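Local coordinates for phosphatidylinositol-specific phospholipase C1 (PDB 3H4X), which belongs to the calcium-dependent phospholipase C family and folds as a single-chain TIM-type barrel, in which helices and loops surround a closed ring of parallel strands, at residues G177-R182 with H280-M285; R46-A51 with A105-D110; E245-P250 with P254-F259. One frame throughout, in Å; residues are numbered along the deposited sequence.

Contact 1: G177-R182 with H280-M285; sequences GGWPSR and HYLLIM
Trp179 meets His280 and Leu282 at the end of a TIM-type barrel where the strands begin, a useful example of how one indole can serve both a polar and an apolar partner. The segment 177-182 leaves helix 170-177 on its way to strand 189-195, while 280-285 runs from a helix end into strand 282-286.

The polar part is a single hydrogen bond. Trp179 NE1 donates to His280 O over 2.8 Å. The acceptor lies at the edge of the indole, in the plane of the ring, and the donor sits almost in line with the carbonyl bond, with a C=O...N angle of 174°. The N-H...O angle of 142° shows that the hydrogen itself is bent off that line. His280, with positive phi, ends the preceding helix in a Schellman motif, which probably helps to turn its carbonyl toward the indole.

The apolar part uses a face of the same ring. Leu282, its CG beside the backbone N (chi1 -58°), sets its branched end against that face and the neighbouring rim. CD2 makes a CH-pi contact with the five-membered ring, 4.1 Å from its centroid. Leu282 CG comes to 3.5 Å from Trp179 CZ2, and CD1 hangs off the rim of the six-membered ring beside CZ2 and CH2. Phe232 and Val174 also pack against the Trp179 side chain, which is buried.

A looser contact joins the turns themselves. Gly178 also has positive phi after its helix, and the imidazole lies obliquely against its backbone. A bound ethanol lies about 3 Å from the His280 side chain; on the protein side, His280 CD2 comes to 4.0 Å from Gly178 CA.

Contact 2: R46-A51 with A105-D110; sequences RYFADA and AGCLSD
Phe48 touches Cys107 with its ring and Asp110 with its CB, joining the short helix 48-52 to helix 104-117 on the outside of the TIM-type barrel. The pair illustrates how a helix start can be secured by hydrophobic and water-mediated contacts together.

Following the first segment in order, Tyr47 occupies the N-cap position and marks where the helix begins. Phe48 comes next and carries the direct contact. Its ring is swung anti to the backbone N (chi1 -163°), a course that brings one ring face up against the sulfur of Cys107. The SG atom stands over that face, 4.0 Å from the ring centroid and displaced toward the CE2 rim, a sulfur-aromatic contact. Leu59 and Leu61 of strand 58-64 pack on the same phenyl group, and Cys107 shares Leu61, so the three elements meet in one apolar cluster. Nearer the backbone, Asp110 OD2 approaches Phe48 CB at 3.8 Å.

Ala49 adds the polar link. Its backbone N donates to a water at 2.9 Å, and that water donates in turn to Asp110 OD2, 2.8 Å away. The carboxylate is gripped from beyond the helices as well: Ala89 N bonds OD1 and Glu87 N bonds OD2, which fixes its rotation within a buried setting.

Asp50 then turns back on the start of its own helix, giving one half of a capping-box pattern, while Arg96 holds its OD1 in a salt bridge. The other oxygen, Asp50 OD2, accepts from Tyr47 N at 3.1 Å on its anti side, 24° out of the carboxylate plane.

Contact 3: E245-P250 with P254-F259; sequences ERYADP and PWFVVF
The chain reverses between Pro250 and Pro254, whose CA atoms are 7.9 Å apart, and spreads to 10.6 Å between the CA atoms of Tyr247 and Phe256. The wider gap is bridged by two aromatic side chains pointing at each other from opposite directions. Their planes are nearly parallel, at 4°, yet slid so far that the rings barely overlap, with centroids 4.6 Å apart. An offset, parallel-displaced pair results, in closest touch at the CE2 atoms: Tyr247 CE2 lies over a face of Phe256, 3.5 Å from its CE2, and the phenolic OH extends past the phenyl CZ at 3.7 Å. That hydroxyl is tied beyond the pair by a hydrogen bond to Asp210. Against the opposite face of the tyrosine ring rests Arg246 CG, over its centre, leaving the ring sandwiched between an aliphatic chain and an aromatic one.

At the closer end the contact is between a carbonyl and a ring carbon. Pro250 O comes within 3.3 Å of Pro254 CD, the ring carbon attached to a nitrogen that has no hydrogen to give.

Val235 of strand 232-236 touches both aromatic residues, and helix 209-222 meets them through Val211 and Ala214. Such a wedge of apolar side chains between the strands and an outer helix is characteristic of the TIM barrel, here supplied by the connection leading into strand 258-262.

How the contacts relate
The three contacts show how contacts are distributed around a barrel with one shared sheet. Contact 2 comes first along the chain and closes before either of the others opens; it lies on the opposite side of the molecule's centre, its own centre 26 Å from that of contact 1 and 32 Å from that of contact 3. Contact 3 falls within the long span between the two segments of contact 1. These two are in touch: strands 258-262 and 282-286 are parallel neighbours, probably bonded through Ile284 N to Phe259 O at 2.8 Å, and Tyr281 packs on Phe259. Strand pairing thus joins two of the contacts directly, whereas the third touches neither and lies across the barrel.

Contact 1: G177-R182 with H280-M285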
loop_
_atom_site.group_PDB
_atom_site.type_symbol
_atom_site.label_atom_id
_atom_site.label_comp_id
_atom_site.label_asym_id
_atom_site.label_seq_id
_atom_site.Cartn_x
_atom_site.Cartn_y
_atom_site.Cartn_z
ATOM N N GLY A 177 20.523 -6.009 2.447
ATOM C CA GLY A 177 20.878 -4.791 1.736
ATOM C C GLY A 177 19.906 -3.637 1.864
ATOM O O GLY A 177 20.214 -2.536 1.432
ATOM N N GLY A 178 18.738 -3.884 2.447
ATOM C CA GLY A 178 17.736 -2.837 2.625
ATOM C C GLY A 178 17.115 -2.324 1.335
ATOM O O GLY A 178 17.218 -2.954 0.282
ATOM N N TRP A 179 16.471 -1.166 1.435
ATOM C CA TRP A 179 15.766 -0.544 0.314
ATOM C C TRP A 179 16.632 0.528 -0.331
ATOM O O TRP A 179 17.547 1.047 0.296
ATOM C CB TRP A 179 14.476 0.117 0.809
ATOM C CG TRP A 179 13.474 -0.842 1.356
ATOM C CD1 TRP A 179 13.454 -1.371 2.610
ATOM C CD2 TRP A 179 12.339 -1.383 0.670
ATOM N NE1 TRP A 179 12.375 -2.209 2.751
ATOM C CE2 TRP A 179 11.680 -2.238 1.570
ATOM C CE3 TRP A 179 11.818 -1.228 -0.617
ATOM C CZ2 TRP A 179 10.528 -2.941 1.224
ATOM C CZ3 TRP A 179 10.674 -1.927 -0.960
ATOM C CH2 TRP A 179 10.044 -2.772 -0.044
ATOM N N PRO A 180 16.333 0.883 -1.586
ATOM C CA PRO A 180 17.037 2.013 -2.178
ATOM C C PRO A 180 16.764 3.314 -1.428
ATOM O O PRO A 180 15.779 3.423 -0.689
ATOM C CB PRO A 180 16.454 2.090 -3.593
ATOM C CG PRO A 180 15.913 0.724 -3.858
ATOM C CD PRO A 180 15.391 0.264 -2.534
ATOM N N SER A 181 17.641 4.293 -1.624
ATOM C CA SER A 181 17.432 5.613 -1.056
ATOM C C SER A 181 16.127 6.203 -1.582
ATOM O O SER A 181 15.669 5.868 -2.677
ATOM C CB SER A 181 18.601 6.539 -1.400
ATOM O OG SER A 181 18.510 6.993 -2.735
ATOM N N ARG A 182 15.529 7.088 -0.793
ATOM C CA ARG A 182 14.322 7.772 -1.224
ATOM C C ARG A 182 14.576 8.549 -2.515
ATOM O O ARG A 182 13.728 8.581 -3.406
ATOM C CB ARG A 182 13.814 8.703 -0.126
ATOM C CG ARG A 182 13.434 7.988 1.159
ATOM C CD ARG A 182 12.746 8.936 2.123
ATOM N NE ARG A 182 11.549 9.495 1.510
ATOM C CZ ARG A 182 10.369 8.883 1.485
ATOM N NH1 ARG A 182 10.222 7.696 2.058
ATOM N NH2 ARG A 182 9.337 9.459 0.888
ATOM N N HIS A 280 14.733 -3.949 8.272
ATOM C CA HIS A 280 14.389 -3.100 7.127
ATOM C C HIS A 280 13.029 -3.428 6.513
ATOM O O HIS A 280 12.777 -3.132 5.342
ATOM C CB HIS A 280 15.488 -3.136 6.063
ATOM C CG HIS A 280 16.863 -2.948 6.621
ATOM N ND1 HIS A 280 17.197 -1.887 7.435
ATOM C CD2 HIS A 280 17.985 -3.697 6.499
ATOM C CE1 HIS A 280 18.468 -1.986 7.782
ATOM N NE2 HIS A 280 18.968 -3.076 7.229
ATOM N N TYR A 281 12.147 -4.030 7.304
ATOM C CA TYR A 281 10.788 -4.291 6.846
ATOM C C TYR A 281 9.975 -3.007 6.893
ATOM O O TYR A 281 10.204 -2.148 7.742
ATOM C CB TYR A 281 10.104 -5.331 7.730
ATOM C CG TYR A 281 10.798 -6.671 7.816
ATOM C CD1 TYR A 281 11.535 -7.177 6.751
ATOM C CD2 TYR A 281 10.678 -7.451 8.956
ATOM C CE1 TYR A 281 12.156 -8.418 6.835
ATOM C CE2 TYR A 281 11.286 -8.684 9.052
ATOM C CZ TYR A 281 12.020 -9.165 7.994
ATOM O OH TYR A 281 12.620 -10.396 8.130
ATOM N N LEU A 282 9.006 -2.883 5.992
ATOM C CA LEU A 282 8.100 -1.743 6.031
ATOM C C LEU A 282 6.982 -2.011 7.022
ATOM O O LEU A 282 6.373 -3.079 7.004
ATOM C CB LEU A 282 7.524 -1.442 4.650
ATOM C CG LEU A 282 8.559 -1.147 3.563
ATOM C CD1 LEU A 282 7.867 -0.781 2.259
ATOM C CD2 LEU A 282 9.525 -0.046 3.985
ATOM N N LEU A 283 6.722 -1.038 7.886
ATOM C CA LEU A 283 5.712 -1.169 8.927
ATOM C C LEU A 283 4.672 -0.065 8.768
ATOM O O LEU A 283 4.951 1.110 9.007
ATOM C CB LEU A 283 6.369 -1.095 10.308
ATOM C CG LEU A 283 5.472 -1.312 11.530
ATOM C CD1 LEU A 283 4.734 -2.637 11.446
ATOM C CD2 LEU A 283 6.282 -1.232 12.809
ATOM N N ILE A 284 3.473 -0.440 8.332
ATOM C CA ILE A 284 2.375 0.509 8.173
ATOM C C ILE A 284 1.515 0.480 9.429
ATOM O O ILE A 284 0.998 -0.577 9.804
ATOM C CB ILE A 284 1.478 0.170 6.950
ATOM C CG1 ILE A 284 2.211 0.380 5.623
ATOM C CG2 ILE A 284 0.227 1.038 6.953
ATOM C CD1 ILE A 284 3.341 -0.575 5.361
ATOM N N MET A 285 1.367 1.638 10.070
ATOM C CA MET A 285 0.546 1.761 11.268
ATOM C C MET A 285 -0.723 2.538 10.950
ATOM O O MET A 285 -0.677 3.724 10.611
ATOM C CB MET A 285 1.314 2.442 12.395
ATOM C CG MET A 285 2.554 1.694 12.841
ATOM S SD MET A 285 3.045 2.239 14.481
ATOM C CE MET A 285 4.508 1.240 14.761
#

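Contact 2: R46-A51 with A105-D110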
loop_
_atom_site.group_PDB
_atom_site.type_symbol
_atom_site.label_atom_id
_atom_site.label_comp_id
_atom_site.label_asym_id
_atom_site.label_seq_id
_atom_site.Cartn_x
_atom_site.Cartn_y
_atom_site.Cartn_z
ATOM N N ARG A 46 -11.603 15.509 -4.558
ATOM C CA ARG A 46 -12.556 15.593 -5.653
ATOM C C ARG A 46 -12.158 14.681 -6.810
ATOM O O ARG A 46 -12.993 13.972 -7.371
ATOM C CB ARG A 46 -12.697 17.038 -6.131
ATOM C CG ARG A 46 -13.746 17.214 -7.210
ATOM C CD ARG A 46 -13.986 18.675 -7.528
ATOM N NE ARG A 46 -14.847 18.837 -8.695
ATOM C CZ ARG A 46 -16.156 18.606 -8.697
ATOM N NH1 ARG A 46 -16.762 18.194 -7.591
ATOM N NH2 ARG A 46 -16.860 18.782 -9.807
ATOM N N TYR A 47 -10.878 14.721 -7.165
ATOM C CA TYR A 47 -10.320 13.832 -8.179
ATOM C C TYR A 47 -9.149 13.075 -7.586
ATOM O O TYR A 47 -8.479 13.571 -6.678
ATOM C CB TYR A 47 -9.827 14.626 -9.389
ATOM C CG TYR A 47 -10.927 15.305 -10.165
ATOM C CD1 TYR A 47 -11.636 14.630 -11.149
ATOM C CD2 TYR A 47 -11.252 16.632 -9.918
ATOM C CE1 TYR A 47 -12.645 15.265 -11.862
ATOM C CE2 TYR A 47 -12.255 17.268 -10.619
ATOM C CZ TYR A 47 -12.943 16.583 -11.586
ATOM O OH TYR A 47 -13.941 17.227 -12.280
ATOM N N PHE A 48 -8.885 11.883 -8.106
ATOM C CA PHE A 48 -7.727 11.139 -7.640
ATOM C C PHE A 48 -6.441 11.945 -7.838
ATOM O O PHE A 48 -5.498 11.811 -7.063
ATOM C CB PHE A 48 -7.625 9.757 -8.292
ATOM C CG PHE A 48 -6.705 8.834 -7.555
ATOM C CD1 PHE A 48 -7.034 8.390 -6.287
ATOM C CD2 PHE A 48 -5.493 8.444 -8.102
ATOM C CE1 PHE A 48 -6.187 7.555 -5.582
ATOM C CE2 PHE A 48 -4.643 7.604 -7.401
ATOM C CZ PHE A 48 -4.992 7.160 -6.142
ATOM N N ALA A 49 -6.410 12.798 -8.861
ATOM C CA ALA A 49 -5.261 13.676 -9.069
ATOM C C ALA A 49 -4.995 14.518 -7.827
ATOM O O ALA A 49 -3.848 14.822 -7.513
ATOM C CB ALA A 49 -5.483 14.575 -10.279
ATOM N N ASP A 50 -6.058 14.916 -7.135
ATOM C CA ASP A 50 -5.899 15.685 -5.906
ATOM C C ASP A 50 -5.262 14.851 -4.794
ATOM O O ASP A 50 -4.481 15.367 -3.999
ATOM C CB ASP A 50 -7.235 16.266 -5.446
ATOM C CG ASP A 50 -7.810 17.243 -6.446
ATOM O OD1 ASP A 50 -7.059 18.128 -6.911
ATOM O OD2 ASP A 50 -9.004 17.109 -6.777
ATOM N N ALA A 51 -5.591 13.562 -4.737
ATOM C CA ALA A 51 -4.935 12.672 -3.779
ATOM C C ALA A 51 -3.446 12.581 -4.112
ATOM O O ALA A 51 -2.591 12.640 -3.226
ATOM C CB ALA A 51 -5.578 11.292 -3.798
ATOM N N ALA A 105 -8.577 0.143 -13.437
ATOM C CA ALA A 105 -7.874 0.549 -14.648
ATOM C C ALA A 105 -7.909 2.069 -14.819
ATOM O O ALA A 105 -6.929 2.672 -15.261
ATOM C CB ALA A 105 -8.448 -0.153 -15.872
ATOM N N GLY A 106 -9.037 2.685 -14.472
ATOM C CA GLY A 106 -9.161 4.137 -14.539
ATOM C C GLY A 106 -8.251 4.839 -13.547
ATOM O O GLY A 106 -7.633 5.857 -13.863
ATOM N N CYS A 107 -8.170 4.297 -12.338
ATOM C CA CYS A 107 -7.259 4.822 -11.334
ATOM C C CYS A 107 -5.815 4.770 -11.829
ATOM O O CYS A 107 -5.066 5.742 -11.722
ATOM C CB CYS A 107 -7.397 4.019 -10.043
ATOM S SG CYS A 107 -6.298 4.551 -8.733
ATOM N N LEU A 108 -5.425 3.621 -12.366
ATOM C CA LEU A 108 -4.079 3.438 -12.885
ATOM C C LEU A 108 -3.784 4.403 -14.028
ATOM O O LEU A 108 -2.666 4.904 -14.152
ATOM C CB LEU A 108 -3.876 1.989 -13.328
ATOM C CG LEU A 108 -3.865 0.948 -12.208
ATOM C CD1 LEU A 108 -3.982 -0.446 -12.805
ATOM C CD2 LEU A 108 -2.614 1.078 -11.345
ATOM N N SER A 109 -4.784 4.666 -14.862
ATOM C CA SER A 109 -4.628 5.656 -15.919
ATOM C C SER A 109 -4.365 7.043 -15.334
ATOM O O SER A 109 -3.495 7.770 -15.818
ATOM C CB SER A 109 -5.857 5.684 -16.828
ATOM O OG SER A 109 -5.971 4.483 -17.568
ATOM N N ASP A 110 -5.109 7.418 -14.297
ATOM C CA ASP A 110 -4.880 8.706 -13.644
ATOM C C ASP A 110 -3.452 8.771 -13.113
ATOM O O ASP A 110 -2.768 9.791 -13.252
ATOM C CB ASP A 110 -5.852 8.928 -12.480
ATOM C CG ASP A 110 -7.268 9.229 -12.935
ATOM O OD1 ASP A 110 -7.536 9.196 -14.154
ATOM O OD2 ASP A 110 -8.116 9.499 -12.055
HETATM O O HOH W 1 -7.917 12.162 -11.229
#

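Contact 3: E245-P250 with P254-F259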
loop_
_atom_site.group_PDB
_atom_site.type_symbol
_atom_site.label_atom_id
_atom_site.label_comp_id
_atom_site.label_asym_id
_atom_site.label_seq_id
_atom_site.Cartn_x
_atom_site.Cartn_y
_atom_site.Cartn_z
ATOM N N GLU A 245 4.922 -16.227 11.273
ATOM C CA GLU A 245 4.771 -17.552 11.861
ATOM C C GLU A 245 3.311 -18.013 11.817
ATOM O O GLU A 245 3.032 -19.187 12.049
ATOM C CB GLU A 245 5.318 -17.581 13.288
ATOM C CG GLU A 245 6.808 -17.265 13.401
ATOM C CD GLU A 245 7.715 -18.379 12.894
ATOM O OE1 GLU A 245 7.213 -19.453 12.501
ATOM O OE2 GLU A 245 8.950 -18.175 12.892
ATOM N N ARG A 246 2.387 -17.103 11.502
ATOM C CA ARG A 246 0.979 -17.464 11.340
ATOM C C ARG A 246 0.751 -18.326 10.104
ATOM O O ARG A 246 -0.264 -19.005 10.014
ATOM C CB ARG A 246 0.102 -16.213 11.235
ATOM C CG ARG A 246 0.175 -15.514 9.881
ATOM C CD ARG A 246 -0.755 -14.314 9.803
ATOM N NE ARG A 246 -0.439 -13.317 10.820
ATOM C CZ ARG A 246 -1.026 -12.128 10.902
ATOM N NH1 ARG A 246 -1.967 -11.794 10.029
ATOM N NH2 ARG A 246 -0.675 -11.282 11.860
ATOM N N TYR A 247 1.673 -18.280 9.147
ATOM C CA TYR A 247 1.549 -19.077 7.930
ATOM C C TYR A 247 2.211 -20.428 8.146
ATOM O O TYR A 247 3.400 -20.498 8.452
ATOM C CB TYR A 247 2.175 -18.348 6.736
ATOM C CG TYR A 247 1.624 -16.954 6.550
ATOM C CD1 TYR A 247 0.297 -16.756 6.191
ATOM C CD2 TYR A 247 2.419 -15.837 6.760
ATOM C CE1 TYR A 247 -0.221 -15.481 6.037
ATOM C CE2 TYR A 247 1.911 -14.559 6.606
ATOM C CZ TYR A 247 0.593 -14.386 6.248
ATOM O OH TYR A 247 0.095 -13.110 6.096
ATOM N N ALA A 248 1.438 -21.499 7.990
ATOM C CA ALA A 248 1.939 -22.840 8.268
ATOM C C ALA A 248 2.989 -23.299 7.260
ATOM O O ALA A 248 3.802 -24.172 7.563
ATOM C CB ALA A 248 0.791 -23.840 8.341
ATOM N N ASP A 249 2.967 -22.725 6.060
ATOM C CA ASP A 249 3.962 -23.063 5.047
ATOM C C ASP A 249 5.145 -22.107 5.134
ATOM O O ASP A 249 5.042 -20.948 4.735
ATOM C CB ASP A 249 3.349 -23.020 3.646
ATOM C CG ASP A 249 4.339 -23.415 2.563
ATOM O OD1 ASP A 249 5.502 -23.732 2.894
ATOM O OD2 ASP A 249 3.952 -23.401 1.376
ATOM N N PRO A 250 6.283 -22.587 5.653
ATOM C CA PRO A 250 7.436 -21.706 5.828
ATOM C C PRO A 250 7.919 -21.104 4.511
ATOM O O PRO A 250 8.542 -20.043 4.513
ATOM C CB PRO A 250 8.513 -22.631 6.407
ATOM C CG PRO A 250 7.791 -23.832 6.891
ATOM C CD PRO A 250 6.563 -23.973 6.064
ATOM N N PRO A 254 9.139 -15.860 3.482
ATOM C CA PRO A 254 10.136 -14.868 3.058
ATOM C C PRO A 254 9.687 -13.969 1.906
ATOM O O PRO A 254 10.480 -13.166 1.411
ATOM C CB PRO A 254 11.337 -15.723 2.643
ATOM C CG PRO A 254 10.756 -17.033 2.284
ATOM C CD PRO A 254 9.561 -17.239 3.175
ATOM N N TRP A 255 8.427 -14.086 1.498
ATOM C CA TRP A 255 7.874 -13.202 0.477
ATOM C C TRP A 255 7.094 -12.044 1.088
ATOM O O TRP A 255 6.595 -11.185 0.365
ATOM C CB TRP A 255 7.070 -14.009 -0.556
ATOM C CG TRP A 255 8.007 -14.882 -1.310
ATOM C CD1 TRP A 255 8.160 -16.230 -1.190
ATOM C CD2 TRP A 255 9.007 -14.444 -2.232
ATOM N NE1 TRP A 255 9.175 -16.665 -2.009
ATOM C CE2 TRP A 255 9.712 -15.584 -2.660
ATOM C CE3 TRP A 255 9.361 -13.195 -2.752
ATOM C CZ2 TRP A 255 10.753 -15.514 -3.586
ATOM C CZ3 TRP A 255 10.398 -13.126 -3.667
ATOM C CH2 TRP A 255 11.081 -14.281 -4.075
ATOM N N PHE A 256 7.042 -12.013 2.421
ATOM C CA PHE A 256 6.427 -10.921 3.174
ATOM C C PHE A 256 7.503 -10.040 3.806
ATOM O O PHE A 256 8.212 -10.473 4.720
ATOM C CB PHE A 256 5.549 -11.476 4.292
ATOM C CG PHE A 256 4.317 -12.192 3.819
ATOM C CD1 PHE A 256 3.184 -11.482 3.451
ATOM C CD2 PHE A 256 4.279 -13.575 3.774
ATOM C CE1 PHE A 256 2.040 -12.141 3.036
ATOM C CE2 PHE A 256 3.137 -14.236 3.361
ATOM C CZ PHE A 256 2.016 -13.516 2.990
ATOM N N VAL A 257 7.614 -8.803 3.333
ATOM C CA VAL A 257 8.552 -7.850 3.922
ATOM C C VAL A 257 7.846 -6.550 4.305
ATOM O O VAL A 257 8.488 -5.536 4.596
ATOM C CB VAL A 257 9.753 -7.568 2.996
ATOM C CG1 VAL A 257 10.552 -8.847 2.769
ATOM C CG2 VAL A 257 9.295 -6.980 1.664
ATOM N N VAL A 258 6.515 -6.605 4.298
ATOM C CA VAL A 258 5.655 -5.482 4.645
ATOM C C VAL A 258 4.633 -5.974 5.662
ATOM O O VAL A 258 4.116 -7.087 5.545
ATOM C CB VAL A 258 4.941 -4.913 3.397
ATOM C CG1 VAL A 258 4.092 -3.694 3.761
ATOM C CG2 VAL A 258 5.963 -4.571 2.321
ATOM N N PHE A 259 4.364 -5.141 6.660
ATOM C CA PHE A 259 3.486 -5.479 7.772
ATOM C C PHE A 259 2.578 -4.289 8.001
ATOM O O PHE A 259 3.004 -3.145 7.861
ATOM C CB PHE A 259 4.321 -5.788 9.011
ATOM C CG PHE A 259 5.256 -6.935 8.811
ATOM C CD1 PHE A 259 4.899 -8.212 9.214
ATOM C CD2 PHE A 259 6.472 -6.752 8.173
ATOM C CE1 PHE A 259 5.752 -9.278 8.999
ATOM C CE2 PHE A 259 7.331 -7.813 7.962
ATOM C CZ PHE A 259 6.971 -9.077 8.381
#